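Local coordinates for protein TarM (Staphylococcus aureus subsp. aureus 21178, PDB 4X7R) that belongs to the GT-B fold glycosyltransferases and binds uridine-5'-diphosphate, at residues M327-R332 against E357-D362. The protein carries 1 engineered substitution. Sequence-based numbering, arbitrary orientation.
Sequences MVPTKR and EGSVKD. With UDP (uridine-5'-diphosphate), chain E.
Met327 packs over one face of the peptide joining Glu357 to Gly358, Met327 CB lying 3.7 Å from Glu357 C. Met327 N reaches the same face, 3.0 Å from Glu357 O; the bond is nearly straight at 172°, yet the donor stands 60° out of the carbonyl plane. CG1 of Val360 lies over a face of the Pro329 ring, 3.8 Å from CD, while the Ser359 hydroxyl sits off the ring's edge beside CD. Beyond CG the methionine runs extended (chi2 -158°), carrying SD across the lysine stem, 3.6 Å from CG of Lys361. Both segments follow neighbouring parallel strands, 320-324 and 351-355, of the Rossmann-like domain of a GT-B fold, joined by a beta-alpha-beta crossover through helix 333-346. The Met327 carbonyl is received by the type I turn from Gly358 to Lys361: Gly358, lacking a side chain, brings CA to 3.2 Å from Met327 O in a C-H...O contact, and Val360 N adds a weak hydrogen bond. Lys331 ends the 3-10 segment 329-331; its side chain sets out toward the other segment but its end turns away, where NZ donates to O3A and O3B of UDP, at 3.1 and 3.0 Å, and forms a salt bridge with Glu403.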
loop_
_atom_site.group_PDB
_atom_site.type_symbol
_atom_site.label_atom_id
_atom_site.label_comp_id
_atom_site.label_asym_id
_atom_site.label_seq_id
_atom_site.Cartn_x
_atom_site.Cartn_y
_atom_site.Cartn_z
ATOM N N MET A 327 8.113 -7.745 0.561
ATOM C CA MET A 327 9.437 -8.235 0.148
ATOM C C MET A 327 10.071 -7.232 -0.803
ATOM O O MET A 327 9.998 -7.378 -2.022
ATOM C CB MET A 327 9.358 -9.652 -0.423
ATOM C CG MET A 327 8.842 -10.653 0.568
ATOM S SD MET A 327 9.385 -12.279 0.063
ATOM C CE MET A 327 8.677 -13.252 1.305
ATOM N N VAL A 328 10.650 -6.171 -0.223
ATOM C CA VAL A 328 11.225 -5.051 -0.966
ATOM C C VAL A 328 12.694 -4.806 -0.621
ATOM O O VAL A 328 13.123 -5.196 0.464
ATOM C CB VAL A 328 10.355 -3.752 -0.865
ATOM C CG1 VAL A 328 9.017 -3.910 -1.571
ATOM C CG2 VAL A 328 10.181 -3.275 0.578
ATOM N N PRO A 329 13.472 -4.144 -1.518
ATOM C CA PRO A 329 14.907 -3.933 -1.250
ATOM C C PRO A 329 15.307 -3.335 0.098
ATOM O O PRO A 329 16.308 -3.770 0.649
ATOM C CB PRO A 329 15.343 -3.034 -2.409
ATOM C CG PRO A 329 14.445 -3.417 -3.524
ATOM C CD PRO A 329 13.112 -3.651 -2.872
ATOM N N THR A 330 14.544 -2.361 0.641
ATOM C CA THR A 330 14.900 -1.712 1.922
ATOM C C THR A 330 14.889 -2.637 3.134
ATOM O O THR A 330 15.573 -2.369 4.119
ATOM C CB THR A 330 14.118 -0.432 2.150
ATOM O OG1 THR A 330 12.747 -0.766 2.208
ATOM C CG2 THR A 330 14.365 0.609 1.083
ATOM N N LYS A 331 14.132 -3.749 3.039
ATOM C CA LYS A 331 14.008 -4.761 4.089
ATOM C C LYS A 331 15.250 -5.634 4.175
ATOM O O LYS A 331 15.459 -6.303 5.192
ATOM C CB LYS A 331 12.729 -5.600 3.901
ATOM C CG LYS A 331 11.434 -4.779 3.857
ATOM C CD LYS A 331 11.050 -4.149 5.197
ATOM C CE LYS A 331 9.911 -3.188 4.986
ATOM N NZ LYS A 331 9.535 -2.489 6.244
ATOM N N ARG A 332 16.107 -5.589 3.125
ATOM C CA ARG A 332 17.374 -6.329 3.035
ATOM C C ARG A 332 17.249 -7.785 3.467
ATOM O O ARG A 332 17.992 -8.247 4.334
ATOM C CB ARG A 332 18.526 -5.604 3.775
ATOM C CG ARG A 332 18.966 -4.288 3.132
ATOM C CD ARG A 332 19.453 -4.389 1.680
ATOM N NE ARG A 332 20.576 -5.317 1.504
ATOM C CZ ARG A 332 21.851 -4.986 1.650
ATOM N NH1 ARG A 332 22.188 -3.753 2.003
ATOM N NH2 ARG A 332 22.802 -5.889 1.458
ATOM N N GLU A 357 5.117 -10.811 0.010
ATOM C CA GLU A 357 5.321 -10.848 -1.444
ATOM C C GLU A 357 5.961 -9.530 -1.858
ATOM O O GLU A 357 5.830 -8.526 -1.146
ATOM C CB GLU A 357 3.997 -11.014 -2.191
ATOM C CG GLU A 357 3.257 -12.306 -1.896
ATOM C CD GLU A 357 1.859 -12.343 -2.457
ATOM O OE1 GLU A 357 1.287 -11.269 -2.764
ATOM O OE2 GLU A 357 1.326 -13.468 -2.590
ATOM N N GLY A 358 6.641 -9.533 -3.000
ATOM C CA GLY A 358 7.282 -8.329 -3.510
ATOM C C GLY A 358 8.349 -8.589 -4.544
ATOM O O GLY A 358 8.676 -9.744 -4.819
ATOM N N SER A 359 8.911 -7.498 -5.092
ATOM C CA SER A 359 9.906 -7.484 -6.168
ATOM C C SER A 359 11.122 -8.396 -6.009
ATOM O O SER A 359 11.559 -8.970 -7.004
ATOM C CB SER A 359 10.327 -6.057 -6.505
ATOM O OG SER A 359 10.972 -5.421 -5.415
ATOM N N VAL A 360 11.641 -8.554 -4.771
ATOM C CA VAL A 360 12.824 -9.367 -4.451
ATOM C C VAL A 360 12.546 -10.858 -4.148
ATOM O O VAL A 360 13.513 -11.615 -4.021
ATOM C CB VAL A 360 13.729 -8.717 -3.357
ATOM C CG1 VAL A 360 14.099 -7.273 -3.703
ATOM C CG2 VAL A 360 13.098 -8.810 -1.967
ATOM N N LYS A 361 11.263 -11.274 -4.000
ATOM C CA LYS A 361 10.893 -12.665 -3.664
ATOM C C LYS A 361 11.619 -13.741 -4.482
ATOM O O LYS A 361 12.147 -14.686 -3.888
ATOM C CB LYS A 361 9.370 -12.898 -3.666
ATOM C CG LYS A 361 8.974 -14.213 -2.984
ATOM C CD LYS A 361 7.479 -14.461 -2.961
ATOM C CE LYS A 361 7.147 -15.664 -2.111
ATOM N NZ LYS A 361 6.016 -16.452 -2.675
ATOM N N ASP A 362 11.664 -13.585 -5.823
ATOM C CA ASP A 362 12.338 -14.533 -6.719
ATOM C C ASP A 362 13.856 -14.571 -6.513
ATOM O O ASP A 362 14.436 -15.660 -6.456
ATOM C CB ASP A 362 11.981 -14.260 -8.186
ATOM C CG ASP A 362 10.521 -14.495 -8.522
ATOM O OD1 ASP A 362 9.882 -15.349 -7.854
ATOM O OD2 ASP A 362 10.022 -13.860 -9.479
HETATM N N1 UDP E . 1.881 -7.567 6.592
HETATM C C2 UDP E . 0.913 -8.554 6.640
HETATM N N3 UDP E . 1.237 -9.720 5.987
HETATM C C4 UDP E . 2.393 -9.988 5.286
HETATM C C5 UDP E . 3.334 -8.898 5.235
HETATM C C6 UDP E . 3.057 -7.747 5.876
HETATM O O2 UDP E . -0.156 -8.413 7.217
HETATM O O4 UDP E . 2.555 -11.116 4.784
HETATM C "C1'" UDP E . 1.654 -6.372 7.445
HETATM C "C2'" UDP E . 2.266 -6.476 8.839
HETATM O "O2'" UDP E . 1.389 -7.143 9.731
HETATM C "C3'" UDP E . 2.434 -5.000 9.205
HETATM C "C4'" UDP E . 2.733 -4.344 7.860
HETATM O "O4'" UDP E . 2.256 -5.250 6.837
HETATM O "O3'" UDP E . 1.336 -4.386 9.881
HETATM C "C5'" UDP E . 4.185 -4.016 7.626
HETATM O "O5'" UDP E . 4.485 -2.864 8.445
HETATM P PA UDP E . 5.936 -2.204 8.633
HETATM O O1A UDP E . 5.778 -0.880 9.275
HETATM O O2A UDP E . 6.790 -3.142 9.501
HETATM O O3A UDP E . 6.591 -2.055 7.222
HETATM P PB UDP E . 6.087 -1.400 5.847
HETATM O O1B UDP E . 5.264 -0.172 6.139
HETATM O O2B UDP E . 5.241 -2.405 5.057
HETATM O O3B UDP E . 7.296 -0.979 5.035
#